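Side-chain contacts in putative tryptophan halogenase (Xanthomonas campestris pv. campestris, PDB 6Y1W), which probably acts as a flavin-dependent halogenase, a member of the tryptophan halogenase family that is expected to use FAD: residues Gly119-His122 against Phe123-Ala127; Asp464-Gly467 against Asp468-Ser472; Ser472-Leu475 against Glu476-Gln480; Leu489-His492 against Ala493-Leu496. All blocks are in the same frame, centred on the assembly; numbering follows the deposited sequence.

Contact 1: Gly119-His122 against Phe123-Ala127; sequences GFQH and FWLKA
F120 and W124, one helical turn apart, make the closest side-chain contact of this opening stretch of helix 120-129: F120 CE2 comes 3.9 Å from W124 CB. The two side chains cross at a slant, and the tryptophan meets F120 chiefly through its CB. L125 packs on backbone instead, its CG lying 3.1 Å from Q121 O, while the ring edge of F123 turns to F120 O.

Three i to i+4 backbone bonds run along the turn. W124 N reaches F120 O at 3.0 Å, L125 N reaches Q121 O at 2.8 Å and K126 N reaches H122 O at 3.1 Å.

Several polar groups find partners beyond the two segments. Q121 NE2 bonds G430 O, W124 NE1 bonds R134 O, and a MES molecule, probably from the crystallisation liquor, takes hydrogen bonds from G119 N, Q121 NE2 and H122 NE2.

The helix start is a buried piece of packing away from the annotated sites. Helix 468-486 lies against it, with F474 and I478 on F120 and L475 on A127, while the ring of F136, from a loop, meets the W124 indole edge-to-face.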
ATOM      1  N   GLY A 119      12.950  -2.411  11.613  1.00 19.04           N
ATOM      2  CA  GLY A 119      12.125  -1.600  12.490  1.00 16.62           C
ATOM      3  C   GLY A 119      12.703  -1.531  13.895  1.00 18.63           C
ATOM      4  O   GLY A 119      13.531  -2.353  14.304  1.00 16.26           O
ATOM      5  N   PHE A 120      12.221  -0.526  14.651  1.00 16.62           N
ATOM      6  CA  PHE A 120      12.745  -0.265  16.001  1.00 17.03           C
ATOM      7  C   PHE A 120      12.747  -1.506  16.886  1.00 18.82           C
ATOM      8  O   PHE A 120      13.626  -1.669  17.746  1.00 18.73           O
ATOM      9  CB  PHE A 120      11.894   0.816  16.694  1.00 14.79           C
ATOM     10  CG  PHE A 120      12.273   1.013  18.160  1.00 14.51           C
ATOM     11  CD1 PHE A 120      13.495   1.571  18.450  1.00 14.82           C
ATOM     12  CD2 PHE A 120      11.388   0.674  19.190  1.00 16.04           C
ATOM     13  CE1 PHE A 120      13.881   1.787  19.797  1.00 16.33           C
ATOM     14  CE2 PHE A 120      11.768   0.860  20.542  1.00 16.30           C
ATOM     15  CZ  PHE A 120      13.041   1.411  20.828  1.00 15.72           C
ATOM     16  N   GLN A 121      11.740  -2.363  16.743  1.00 14.53           N
ATOM     17  CA  GLN A 121      11.609  -3.492  17.651  1.00 15.19           C
ATOM     18  C   GLN A 121      12.816  -4.413  17.605  1.00 17.08           C
ATOM     19  O   GLN A 121      13.060  -5.118  18.588  1.00 17.20           O
ATOM     20  CB  GLN A 121      10.318  -4.274  17.393  1.00 17.85           C
ATOM     21  CG  GLN A 121      10.320  -5.205  16.173  1.00 17.48           C
ATOM     22  CD  GLN A 121      10.028  -4.495  14.855  1.00 16.54           C
ATOM     23  OE1 GLN A 121      10.149  -3.271  14.736  1.00 15.85           O
ATOM     24  NE2 GLN A 121       9.744  -5.298  13.810  1.00 15.16           N
ATOM     25  N   HIS A 122      13.559  -4.446  16.484  1.00 16.88           N
ATOM     26  CA  HIS A 122      14.757  -5.292  16.429  1.00 17.45           C
ATOM     27  C   HIS A 122      15.841  -4.765  17.345  1.00 20.19           C
ATOM     28  O   HIS A 122      16.489  -5.552  18.048  1.00 19.34           O
ATOM     29  CB  HIS A 122      15.250  -5.412  14.984  1.00 16.86           C
ATOM     30  CG  HIS A 122      14.266  -6.122  14.119  1.00 15.82           C
ATOM     31  ND1 HIS A 122      14.097  -7.488  14.185  1.00 17.72           N
ATOM     32  CD2 HIS A 122      13.315  -5.659  13.271  1.00 15.36           C
ATOM     33  CE1 HIS A 122      13.118  -7.846  13.378  1.00 15.70           C
ATOM     34  NE2 HIS A 122      12.624  -6.753  12.811  1.00 15.50           N
ATOM     35  N   PHE A 123      16.010  -3.439  17.404  1.00 17.85           N
ATOM     36  CA  PHE A 123      16.949  -2.849  18.355  1.00 14.02           C
ATOM     37  C   PHE A 123      16.456  -3.043  19.775  1.00 15.72           C
ATOM     38  O   PHE A 123      17.248  -3.355  20.676  1.00 17.26           O
ATOM     39  CB  PHE A 123      17.161  -1.372  18.029  1.00 15.28           C
ATOM     40  CG  PHE A 123      17.696  -1.179  16.646  1.00 16.69           C
ATOM     41  CD1 PHE A 123      19.054  -1.289  16.396  1.00 20.71           C
ATOM     42  CD2 PHE A 123      16.824  -0.999  15.573  1.00 15.57           C
ATOM     43  CE1 PHE A 123      19.557  -1.179  15.106  1.00 22.68           C
ATOM     44  CE2 PHE A 123      17.306  -0.878  14.284  1.00 22.03           C
ATOM     45  CZ  PHE A 123      18.669  -0.971  14.034  1.00 20.38           C
ATOM     46  N   TRP A 124      15.146  -2.910  19.991  1.00 17.40           N
ATOM     47  CA  TRP A 124      14.624  -3.128  21.341  1.00 16.58           C
ATOM     48  C   TRP A 124      14.826  -4.572  21.791  1.00 17.24           C
ATOM     49  O   TRP A 124      15.202  -4.813  22.943  1.00 17.82           O
ATOM     50  CB  TRP A 124      13.151  -2.732  21.408  1.00 17.07           C
ATOM     51  CG  TRP A 124      12.600  -2.848  22.782  1.00 16.69           C
ATOM     52  CD1 TRP A 124      12.600  -1.872  23.743  1.00 19.37           C
ATOM     53  CD2 TRP A 124      11.966  -3.990  23.373  1.00 14.75           C
ATOM     54  NE1 TRP A 124      12.001  -2.340  24.893  1.00 16.74           N
ATOM     55  CE2 TRP A 124      11.629  -3.641  24.705  1.00 15.58           C
ATOM     56  CE3 TRP A 124      11.675  -5.278  22.927  1.00 17.76           C
ATOM     57  CZ2 TRP A 124      10.985  -4.527  25.579  1.00 17.80           C
ATOM     58  CZ3 TRP A 124      11.050  -6.153  23.797  1.00 22.75           C
ATOM     59  CH2 TRP A 124      10.720  -5.781  25.112  1.00 20.28           C
ATOM     60  N   LEU A 125      14.593  -5.545  20.888  1.00 17.75           N
ATOM     61  CA  LEU A 125      14.768  -6.961  21.216  1.00 18.55           C
ATOM     62  C   LEU A 125      16.222  -7.274  21.581  1.00 20.93           C
ATOM     63  O   LEU A 125      16.487  -8.004  22.548  1.00 23.74           O
ATOM     64  CB  LEU A 125      14.311  -7.823  20.032  1.00 19.72           C
ATOM     65  CG  LEU A 125      12.777  -7.932  19.891  1.00 20.91           C
ATOM     66  CD1 LEU A 125      12.349  -8.392  18.481  1.00 21.65           C
ATOM     67  CD2 LEU A 125      12.145  -8.795  21.007  1.00 23.19           C
ATOM     68  N   LYS A 126      17.171  -6.742  20.812  1.00 19.64           N
ATOM     69  CA  LYS A 126      18.577  -6.918  21.156  1.00 17.60           C
ATOM     70  C   LYS A 126      18.844  -6.301  22.513  1.00 21.73           C
ATOM     71  O   LYS A 126      19.506  -6.905  23.371  1.00 20.72           O
ATOM     72  CB  LYS A 126      19.455  -6.274  20.086  1.00 18.82           C
ATOM     73  CG  LYS A 126      20.923  -6.126  20.439  1.00 20.91           C
ATOM     74  CD  LYS A 126      21.700  -7.349  20.155  1.00 26.24           C
ATOM     75  CE  LYS A 126      23.181  -7.059  20.348  1.00 19.22           C
ATOM     76  NZ  LYS A 126      23.820  -8.378  20.133  1.00 23.18           N
ATOM     77  N   ALA A 127      18.302  -5.098  22.738  1.00 19.41           N
ATOM     78  CA  ALA A 127      18.533  -4.434  24.015  1.00 21.85           C
ATOM     79  C   ALA A 127      17.940  -5.235  25.155  1.00 20.88           C
ATOM     80  O   ALA A 127      18.524  -5.301  26.238  1.00 21.31           O
ATOM     81  CB  ALA A 127      17.956  -3.015  24.005  1.00 18.35           C
TER

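Contact 2: Asp464-Gly467 against Asp468-Ser472; sequences DLMG and DAELS
E470 OE1 is gripped by two waters, one of which ties it to the backbone just before helix 468-486. That water donates a hydrogen bond to E470 OE1 at 2.6 Å and accepts one from G467 N at 2.8 Å. The other also donates to E470 OE1, but its link to L465 O is too short to be trusted and remains doubtful. A third water joins M466 O to D468 OD1, the latter lying 2.7 Å from the water oxygen; that carboxylate also pairs with R130.

The glutamate arrives with its chain extended (chi1 -173°, chi2 -174°), and the methionine side chain crosses it at about a right angle. M466 CE rests 3.6 Å from E470 CG, while M466 CG lies against the carboxylate. A bend at chi3 of 91° carries the methyl over this chain, and M466 SD comes 4.0 Å from L471 CD1. F123 of helix 120-129 packs against M466 as well.

G467 occupies the N-cap position, and its carbonyl opens the helical pattern: L471 N bonds to G467 O at 2.9 Å.

E470 thus combines an apolar chain packed on M466 with an OE1 hydrated by two waters. The helix start would be expected to stabilise nearby carboxylates, D468 having R130 as well.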
ATOM      1  N   ASP A 464      22.914  -6.436  15.887  1.00 21.37           N
ATOM      2  CA  ASP A 464      24.076  -7.019  16.564  1.00 20.13           C
ATOM      3  C   ASP A 464      25.340  -6.206  16.318  1.00 23.58           C
ATOM      4  O   ASP A 464      26.378  -6.488  16.936  1.00 24.41           O
ATOM      5  CB  ASP A 464      24.299  -8.471  16.121  1.00 21.55           C
ATOM      6  CG  ASP A 464      23.192  -9.397  16.560  1.00 22.68           C
ATOM      7  OD1 ASP A 464      22.731  -9.317  17.730  1.00 26.26           O
ATOM      8  OD2 ASP A 464      22.775 -10.233  15.745  1.00 24.52           O
ATOM      9  N   LEU A 465      25.272  -5.194  15.450  1.00 22.62           N
ATOM     10  CA  LEU A 465      26.392  -4.307  15.222  1.00 22.72           C
ATOM     11  C   LEU A 465      26.609  -3.368  16.404  1.00 29.33           C
ATOM     12  O   LEU A 465      27.690  -2.783  16.529  1.00 28.87           O
ATOM     13  CB  LEU A 465      26.169  -3.473  13.959  1.00 25.19           C
ATOM     14  CG  LEU A 465      26.296  -4.207  12.606  1.00 24.52           C
ATOM     15  CD1 LEU A 465      25.840  -3.281  11.489  1.00 26.64           C
ATOM     16  CD2 LEU A 465      27.712  -4.651  12.366  1.00 34.63           C
ATOM     17  N   MET A 466      25.588  -3.150  17.234  1.00 24.49           N
ATOM     18  CA  MET A 466      25.710  -2.188  18.322  1.00 24.24           C
ATOM     19  C   MET A 466      26.160  -2.845  19.617  1.00 21.36           C
ATOM     20  O   MET A 466      25.537  -3.796  20.094  1.00 22.80           O
ATOM     21  CB  MET A 466      24.386  -1.467  18.535  1.00 20.29           C
ATOM     22  CG  MET A 466      24.025  -0.648  17.315  1.00 28.80           C
ATOM     23  SD  MET A 466      22.351  -0.085  17.519  1.00 37.59           S
ATOM     24  CE  MET A 466      22.658   1.434  18.311  1.00 25.60           C
ATOM     25  N   GLY A 467      27.185  -2.272  20.216  1.00 21.96           N
ATOM     26  CA  GLY A 467      27.541  -2.663  21.565  1.00 24.94           C
ATOM     27  C   GLY A 467      26.548  -2.120  22.576  1.00 25.75           C
ATOM     28  O   GLY A 467      25.658  -1.324  22.274  1.00 21.51           O
ATOM     29  N   ASP A 468      26.718  -2.571  23.818  1.00 20.64           N
ATOM     30  CA  ASP A 468      25.759  -2.232  24.868  1.00 23.32           C
ATOM     31  C   ASP A 468      25.649  -0.726  25.077  1.00 20.26           C
ATOM     32  O   ASP A 468      24.539  -0.202  25.234  1.00 21.31           O
ATOM     33  CB  ASP A 468      26.157  -2.914  26.175  1.00 21.42           C
ATOM     34  CG  ASP A 468      25.835  -4.400  26.207  1.00 33.73           C
ATOM     35  OD1 ASP A 468      25.221  -4.944  25.261  1.00 28.00           O
ATOM     36  OD2 ASP A 468      26.244  -5.050  27.191  1.00 33.96           O
ATOM     37  N   ALA A 469      26.785  -0.008  25.117  1.00 21.39           N
ATOM     38  CA  ALA A 469      26.720   1.422  25.398  1.00 20.82           C
ATOM     39  C   ALA A 469      26.021   2.166  24.266  1.00 21.98           C
ATOM     40  O   ALA A 469      25.205   3.064  24.519  1.00 21.65           O
ATOM     41  CB  ALA A 469      28.131   1.999  25.634  1.00 23.17           C
ATOM     42  N   GLU A 470      26.337   1.814  23.015  1.00 20.44           N
ATOM     43  CA  GLU A 470      25.687   2.457  21.874  1.00 20.01           C
ATOM     44  C   GLU A 470      24.198   2.152  21.853  1.00 18.81           C
ATOM     45  O   GLU A 470      23.365   3.037  21.602  1.00 21.67           O
ATOM     46  CB  GLU A 470      26.342   1.995  20.571  1.00 21.83           C
ATOM     47  CG  GLU A 470      25.813   2.763  19.362  1.00 30.04           C
ATOM     48  CD  GLU A 470      26.341   2.237  18.024  1.00 35.81           C
ATOM     49  OE1 GLU A 470      27.144   1.267  18.007  1.00 31.64           O
ATOM     50  OE2 GLU A 470      25.941   2.809  16.988  1.00 43.96           O
ATOM     51  N   LEU A 471      23.842   0.911  22.152  1.00 17.92           N
ATOM     52  CA  LEU A 471      22.450   0.511  22.140  1.00 21.46           C
ATOM     53  C   LEU A 471      21.671   1.206  23.244  1.00 23.70           C
ATOM     54  O   LEU A 471      20.557   1.689  23.016  1.00 22.50           O
ATOM     55  CB  LEU A 471      22.401  -1.008  22.273  1.00 25.64           C
ATOM     56  CG  LEU A 471      21.132  -1.812  22.110  1.00 33.85           C
ATOM     57  CD1 LEU A 471      20.464  -1.514  20.776  1.00 31.88           C
ATOM     58  CD2 LEU A 471      21.547  -3.261  22.219  1.00 30.65           C
ATOM     59  N   SER A 472      22.252   1.272  24.445  1.00 20.63           N
ATOM     60  CA  SER A 472      21.602   1.961  25.553  1.00 20.69           C
ATOM     61  C   SER A 472      21.478   3.454  25.280  1.00 20.88           C
ATOM     62  O   SER A 472      20.471   4.081  25.649  1.00 21.75           O
ATOM     63  CB  SER A 472      22.379   1.700  26.849  1.00 26.22           C
ATOM     64  OG  SER A 472      21.655   2.237  27.930  1.00 37.68           O
TER
HETATM   65  O   HOH W   1      27.964  -0.503  15.723  1.00 47.61           O
HETATM   66  O   HOH W   2      25.190  -5.340  22.545  1.00 27.79           O
HETATM   67  O   HOH W   3      28.732  -0.081  19.598  1.00 27.37           O

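Contact 3: Ser472-Leu475 against Glu476-Gln480; sequences SQFL and EGIRQ
I478 CD1 lies over one face of the F474 ring, one turn back along helix 468-486. It stands 4.0 Å from the ring centroid and 21° off the normal, a CH-pi contact displaced toward the rim, where F474 CZ is the nearest ring atom at 3.7 Å. The two side chains run obliquely to each other. I478 keeps CG1 on the side of its own N (chi1 -69°), which sends CD1 back along the helix to the ring.

A second pair, E476 and R479, lies wholly within 476-480 and is turned quite differently: arginine engages carboxylate side-on, with NE and NH2 each taking one oxygen. E476 is modelled in two conformers and touches a crystal neighbour, so this fork holds for one conformer and is uncertain. In it R479 NE to E476 OE2 measures 2.7 Å at 169°, with the oxygen in the guanidinium plane. R479 NH2 to E476 OE1 is 2.9 Å, this oxygen being tilted from that plane while using its syn lone pair.

Backbone bonds from E476 N to S472 O and from R479 N to L475 O continue the helix beneath. Helix 120-129 covers the apolar side, where F120 also reaches L475; from a loop, Y139 packs on L475 and I478.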
ATOM      1  N   SER A 472      22.252   1.272  24.445  1.00 20.63           N
ATOM      2  CA  SER A 472      21.602   1.961  25.553  1.00 20.69           C
ATOM      3  C   SER A 472      21.478   3.454  25.280  1.00 20.88           C
ATOM      4  O   SER A 472      20.471   4.081  25.649  1.00 21.75           O
ATOM      5  CB  SER A 472      22.379   1.700  26.849  1.00 26.22           C
ATOM      6  OG  SER A 472      21.655   2.237  27.930  1.00 37.68           O
ATOM      7  N   GLN A 473      22.488   4.044  24.638  1.00 19.48           N
ATOM      8  CA  GLN A 473      22.443   5.462  24.307  1.00 19.23           C
ATOM      9  C   GLN A 473      21.349   5.741  23.284  1.00 22.43           C
ATOM     10  O   GLN A 473      20.660   6.766  23.365  1.00 24.54           O
ATOM     11  CB  GLN A 473      23.797   5.904  23.757  1.00 22.43           C
ATOM     12  CG  GLN A 473      23.829   7.308  23.208  1.00 40.84           C
ATOM     13  CD  GLN A 473      25.168   7.630  22.554  1.00 69.27           C
ATOM     14  OE1 GLN A 473      25.586   6.959  21.604  1.00 65.09           O
ATOM     15  NE2 GLN A 473      25.848   8.652  23.066  1.00 76.20           N
ATOM     16  N   PHE A 474      21.189   4.836  22.321  1.00 18.72           N
ATOM     17  CA  PHE A 474      20.136   4.951  21.323  1.00 16.07           C
ATOM     18  C   PHE A 474      18.763   4.929  21.993  1.00 20.66           C
ATOM     19  O   PHE A 474      17.936   5.817  21.769  1.00 21.85           O
ATOM     20  CB  PHE A 474      20.287   3.804  20.317  1.00 18.31           C
ATOM     21  CG  PHE A 474      19.155   3.696  19.297  1.00 20.37           C
ATOM     22  CD1 PHE A 474      18.830   4.767  18.461  1.00 25.83           C
ATOM     23  CD2 PHE A 474      18.442   2.513  19.171  1.00 24.96           C
ATOM     24  CE1 PHE A 474      17.780   4.653  17.513  1.00 25.20           C
ATOM     25  CE2 PHE A 474      17.406   2.400  18.238  1.00 22.90           C
ATOM     26  CZ  PHE A 474      17.072   3.481  17.413  1.00 22.44           C
ATOM     27  N   LEU A 475      18.514   3.920  22.825  1.00 17.73           N
ATOM     28  CA  LEU A 475      17.208   3.807  23.474  1.00 19.46           C
ATOM     29  C   LEU A 475      16.955   4.980  24.427  1.00 21.95           C
ATOM     30  O   LEU A 475      15.849   5.533  24.450  1.00 21.33           O
ATOM     31  CB  LEU A 475      17.108   2.467  24.201  1.00 21.79           C
ATOM     32  CG  LEU A 475      16.385   1.361  23.402  1.00 29.27           C
ATOM     33  CD1 LEU A 475      16.982   1.061  22.029  1.00 31.20           C
ATOM     34  CD2 LEU A 475      16.316   0.099  24.249  1.00 23.08           C
ATOM     35  N   GLU A 476      17.963   5.383  25.211  1.00 22.77           N
ATOM     36  CA  GLU A 476      17.750   6.459  26.183  0.77 20.85           C
ATOM     37  C   GLU A 476      17.537   7.809  25.508  1.00 23.31           C
ATOM     38  O   GLU A 476      16.791   8.644  26.033  1.00 22.82           O
ATOM     39  CB  GLU A 476      18.921   6.541  27.169  0.77 21.79           C
ATOM     40  CG  GLU A 476      18.774   5.628  28.361  0.77 23.22           C
ATOM     41  CD  GLU A 476      17.539   5.956  29.198  0.77 34.61           C
ATOM     42  OE1 GLU A 476      17.614   6.897  30.022  0.77 30.50           O
ATOM     43  OE2 GLU A 476      16.499   5.271  29.029  0.77 23.91           O
ATOM     44  N   GLY A 477      18.177   8.055  24.356  1.00 18.71           N
ATOM     45  CA  GLY A 477      17.907   9.288  23.632  1.00 19.06           C
ATOM     46  C   GLY A 477      16.462   9.368  23.180  1.00 25.66           C
ATOM     47  O   GLY A 477      15.823  10.416  23.300  1.00 21.59           O
ATOM     48  N   ILE A 478      15.922   8.250  22.681  1.00 18.40           N
ATOM     49  CA  ILE A 478      14.489   8.186  22.353  1.00 17.69           C
ATOM     50  C   ILE A 478      13.634   8.446  23.598  1.00 20.41           C
ATOM     51  O   ILE A 478      12.696   9.262  23.572  1.00 20.48           O
ATOM     52  CB  ILE A 478      14.157   6.821  21.717  1.00 17.16           C
ATOM     53  CG1 ILE A 478      14.798   6.694  20.317  1.00 19.36           C
ATOM     54  CG2 ILE A 478      12.641   6.591  21.647  1.00 20.64           C
ATOM     55  CD1 ILE A 478      14.846   5.261  19.846  1.00 19.43           C
ATOM     56  N   ARG A 479      13.929   7.762  24.709  1.00 19.14           N
ATOM     57  CA  ARG A 479      13.081   7.925  25.892  1.00 22.02           C
ATOM     58  C   ARG A 479      13.127   9.361  26.409  1.00 21.63           C
ATOM     59  O   ARG A 479      12.106   9.897  26.884  1.00 21.15           O
ATOM     60  CB  ARG A 479      13.492   6.937  26.981  1.00 18.39           C
ATOM     61  CG  ARG A 479      12.444   6.809  28.094  1.00 24.32           C
ATOM     62  CD  ARG A 479      12.800   5.751  29.088  1.00 27.17           C
ATOM     63  NE  ARG A 479      14.006   6.108  29.822  1.00 27.83           N
ATOM     64  CZ  ARG A 479      14.011   6.962  30.834  1.00 40.93           C
ATOM     65  NH1 ARG A 479      12.869   7.521  31.224  1.00 42.74           N
ATOM     66  NH2 ARG A 479      15.145   7.249  31.454  1.00 38.11           N
ATOM     67  N   GLN A 480      14.299  10.008  26.332  1.00 20.33           N
ATOM     68  CA  GLN A 480      14.390  11.390  26.798  1.00 22.69           C
ATOM     69  C   GLN A 480      13.584  12.334  25.925  1.00 20.97           C
ATOM     70  O   GLN A 480      12.973  13.283  26.439  1.00 22.34           O
ATOM     71  CB  GLN A 480      15.849  11.851  26.857  1.00 24.51           C
ATOM     72  CG  GLN A 480      16.617  11.159  27.939  1.00 24.33           C
ATOM     73  CD  GLN A 480      18.120  11.398  27.823  1.00 39.82           C
ATOM     74  OE1 GLN A 480      18.588  12.072  26.898  1.00 43.59           O
ATOM     75  NE2 GLN A 480      18.882  10.827  28.750  1.00 44.29           N
TER

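Contact 4: Leu489-His492 against Ala493-Leu496; sequences LPPH and AEFL
The H492 ring carries L496 over one face: L496 CD1 sits 3.8 Å from the ring centroid and 18° off its normal, a CH-pi contact shifted toward the rim. The closest ring atoms are CD2 and NE2, and L496 CG also lies 3.7 Å from H492 CD2. With chi1 at -168° the histidine ring swings away from its own N and lies beside its carbonyl carbon, on the side from which L496 comes. The two side chains cross obliquely. Both ring nitrogens are satisfied outside the segments, H492 ND1 by P260 O and H492 NE2 by F88 N, which should fix the turn of the ring.

The prolines furnish the other packing. P490 CG lies 4.0 Å from F495 CB. The E494 carboxylate meets the CG and CD methylenes of P491 at an angle, with E494 OE2 3.5 Å from P491 CD.

P491 is the N-cap residue, and its carbonyl starts the helix: F495 N bonds to P491 O at 3.1 Å. The next bond, L496 N to H492 O, is 2.9 Å.

This stretch carries the chain from the loop after helix 468-486 into helix 492-499. Strand 87-89 lies against it, with T87 touching both H492 and L496, and the H492 side chain comes within about 7 Å of that of K89, the predicted active-site lysine. Beside F495 stand H153 and Y499.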
ATOM      1  N   LEU A 489       2.762  18.520  27.483  1.00 23.46           N
ATOM      2  CA  LEU A 489       1.339  18.324  27.204  1.00 21.55           C
ATOM      3  C   LEU A 489       0.513  18.545  28.470  1.00 23.42           C
ATOM      4  O   LEU A 489       0.910  18.096  29.550  1.00 23.51           O
ATOM      5  CB  LEU A 489       1.095  16.901  26.674  1.00 19.42           C
ATOM      6  CG  LEU A 489       1.885  16.518  25.425  1.00 18.61           C
ATOM      7  CD1 LEU A 489       1.569  15.049  25.184  1.00 27.95           C
ATOM      8  CD2 LEU A 489       1.489  17.370  24.261  1.00 23.78           C
ATOM      9  N   PRO A 490      -0.618  19.258  28.414  1.00 18.53           N
ATOM     10  CA  PRO A 490      -1.412  19.510  29.632  1.00 19.13           C
ATOM     11  C   PRO A 490      -2.275  18.321  29.997  1.00 16.61           C
ATOM     12  O   PRO A 490      -2.504  17.434  29.148  1.00 21.32           O
ATOM     13  CB  PRO A 490      -2.293  20.702  29.237  1.00 19.32           C
ATOM     14  CG  PRO A 490      -2.536  20.468  27.756  1.00 20.21           C
ATOM     15  CD  PRO A 490      -1.203  19.914  27.232  1.00 21.41           C
ATOM     16  N   PRO A 491      -2.817  18.303  31.209  1.00 21.15           N
ATOM     17  CA  PRO A 491      -3.867  17.328  31.543  1.00 19.71           C
ATOM     18  C   PRO A 491      -5.025  17.400  30.545  1.00 20.21           C
ATOM     19  O   PRO A 491      -5.416  18.477  30.091  1.00 18.64           O
ATOM     20  CB  PRO A 491      -4.310  17.745  32.955  1.00 21.42           C
ATOM     21  CG  PRO A 491      -3.130  18.545  33.498  1.00 26.66           C
ATOM     22  CD  PRO A 491      -2.535  19.239  32.322  1.00 20.63           C
ATOM     23  N   HIS A 492      -5.562  16.215  30.196  1.00 15.51           N
ATOM     24  CA  HIS A 492      -6.646  16.097  29.210  1.00 15.83           C
ATOM     25  C   HIS A 492      -7.789  17.066  29.505  1.00 17.52           C
ATOM     26  O   HIS A 492      -8.318  17.727  28.603  1.00 18.37           O
ATOM     27  CB  HIS A 492      -7.161  14.653  29.247  1.00 14.48           C
ATOM     28  CG  HIS A 492      -8.078  14.275  28.116  1.00 13.81           C
ATOM     29  ND1 HIS A 492      -8.815  13.109  28.149  1.00 16.55           N
ATOM     30  CD2 HIS A 492      -8.328  14.852  26.918  1.00 12.76           C
ATOM     31  CE1 HIS A 492      -9.522  13.013  27.032  1.00 16.73           C
ATOM     32  NE2 HIS A 492      -9.227  14.041  26.257  1.00 15.34           N
ATOM     33  N   ALA A 493      -8.214  17.104  30.753  1.00 16.76           N
ATOM     34  CA  ALA A 493      -9.360  17.922  31.134  1.00 19.43           C
ATOM     35  C   ALA A 493      -9.079  19.396  30.912  1.00 19.78           C
ATOM     36  O   ALA A 493      -9.969  20.141  30.498  1.00 17.86           O
ATOM     37  CB  ALA A 493      -9.710  17.686  32.602  1.00 20.51           C
ATOM     38  N   GLU A 494      -7.843  19.838  31.183  1.00 21.47           N
ATOM     39  CA  GLU A 494      -7.518  21.239  30.943  1.00 21.62           C
ATOM     40  C   GLU A 494      -7.558  21.559  29.457  1.00 23.05           C
ATOM     41  O   GLU A 494      -8.060  22.616  29.047  1.00 21.21           O
ATOM     42  CB  GLU A 494      -6.145  21.564  31.532  1.00 26.13           C
ATOM     43  CG  GLU A 494      -6.224  21.833  33.015  1.00 54.63           C
ATOM     44  CD  GLU A 494      -4.866  21.917  33.668  1.00 73.05           C
ATOM     45  OE1 GLU A 494      -4.771  21.555  34.867  1.00 51.73           O
ATOM     46  OE2 GLU A 494      -3.910  22.355  32.979  1.00 48.98           O
ATOM     47  N   PHE A 495      -7.060  20.646  28.623  1.00 18.57           N
ATOM     48  CA  PHE A 495      -7.107  20.898  27.198  1.00 17.63           C
ATOM     49  C   PHE A 495      -8.547  20.932  26.691  1.00 17.55           C
ATOM     50  O   PHE A 495      -8.912  21.817  25.916  1.00 17.40           O
ATOM     51  CB  PHE A 495      -6.274  19.849  26.443  1.00 17.21           C
ATOM     52  CG  PHE A 495      -6.084  20.215  25.016  1.00 17.69           C
ATOM     53  CD1 PHE A 495      -5.162  21.207  24.660  1.00 22.30           C
ATOM     54  CD2 PHE A 495      -6.869  19.646  24.031  1.00 16.27           C
ATOM     55  CE1 PHE A 495      -5.022  21.595  23.322  1.00 17.28           C
ATOM     56  CE2 PHE A 495      -6.739  20.032  22.707  1.00 17.90           C
ATOM     57  CZ  PHE A 495      -5.811  21.012  22.341  1.00 17.02           C
ATOM     58  N   LEU A 496      -9.387  19.985  27.133  1.00 19.35           N
ATOM     59  CA  LEU A 496     -10.784  19.978  26.705  1.00 16.09           C
ATOM     60  C   LEU A 496     -11.490  21.283  27.074  1.00 14.74           C
ATOM     61  O   LEU A 496     -12.225  21.856  26.270  1.00 16.28           O
ATOM     62  CB  LEU A 496     -11.517  18.800  27.335  1.00 15.37           C
ATOM     63  CG  LEU A 496     -11.014  17.402  26.912  1.00 13.28           C
ATOM     64  CD1 LEU A 496     -11.612  16.362  27.843  1.00 14.48           C
ATOM     65  CD2 LEU A 496     -11.503  17.151  25.454  1.00 14.93           C
TER

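Overall arrangement
Contacts 1, 2 and 3 form one neighbourhood, with centres 11 to 12 Å apart, whereas the centre of contact 4 lies 27 to 38 Å from theirs and it touches none of them. Contact 1 is the buried member; contact 2 lies at the surface and contact 3 is partly buried. Contacts 2 and 3 share S472 and helix 468-486, which packs on helix 120-129 of contact 1; K126 adds a salt bridge to D464 of contact 2. Chemistry follows place: aromatic and aliphatic packing in contact 1, water bridges at the helix start in contact 2, and a less certain ion pair besides a CH-pi contact in contact 3. Contact 4, also partly buried, has its own CH-pi pair near the predicted active-site lysine.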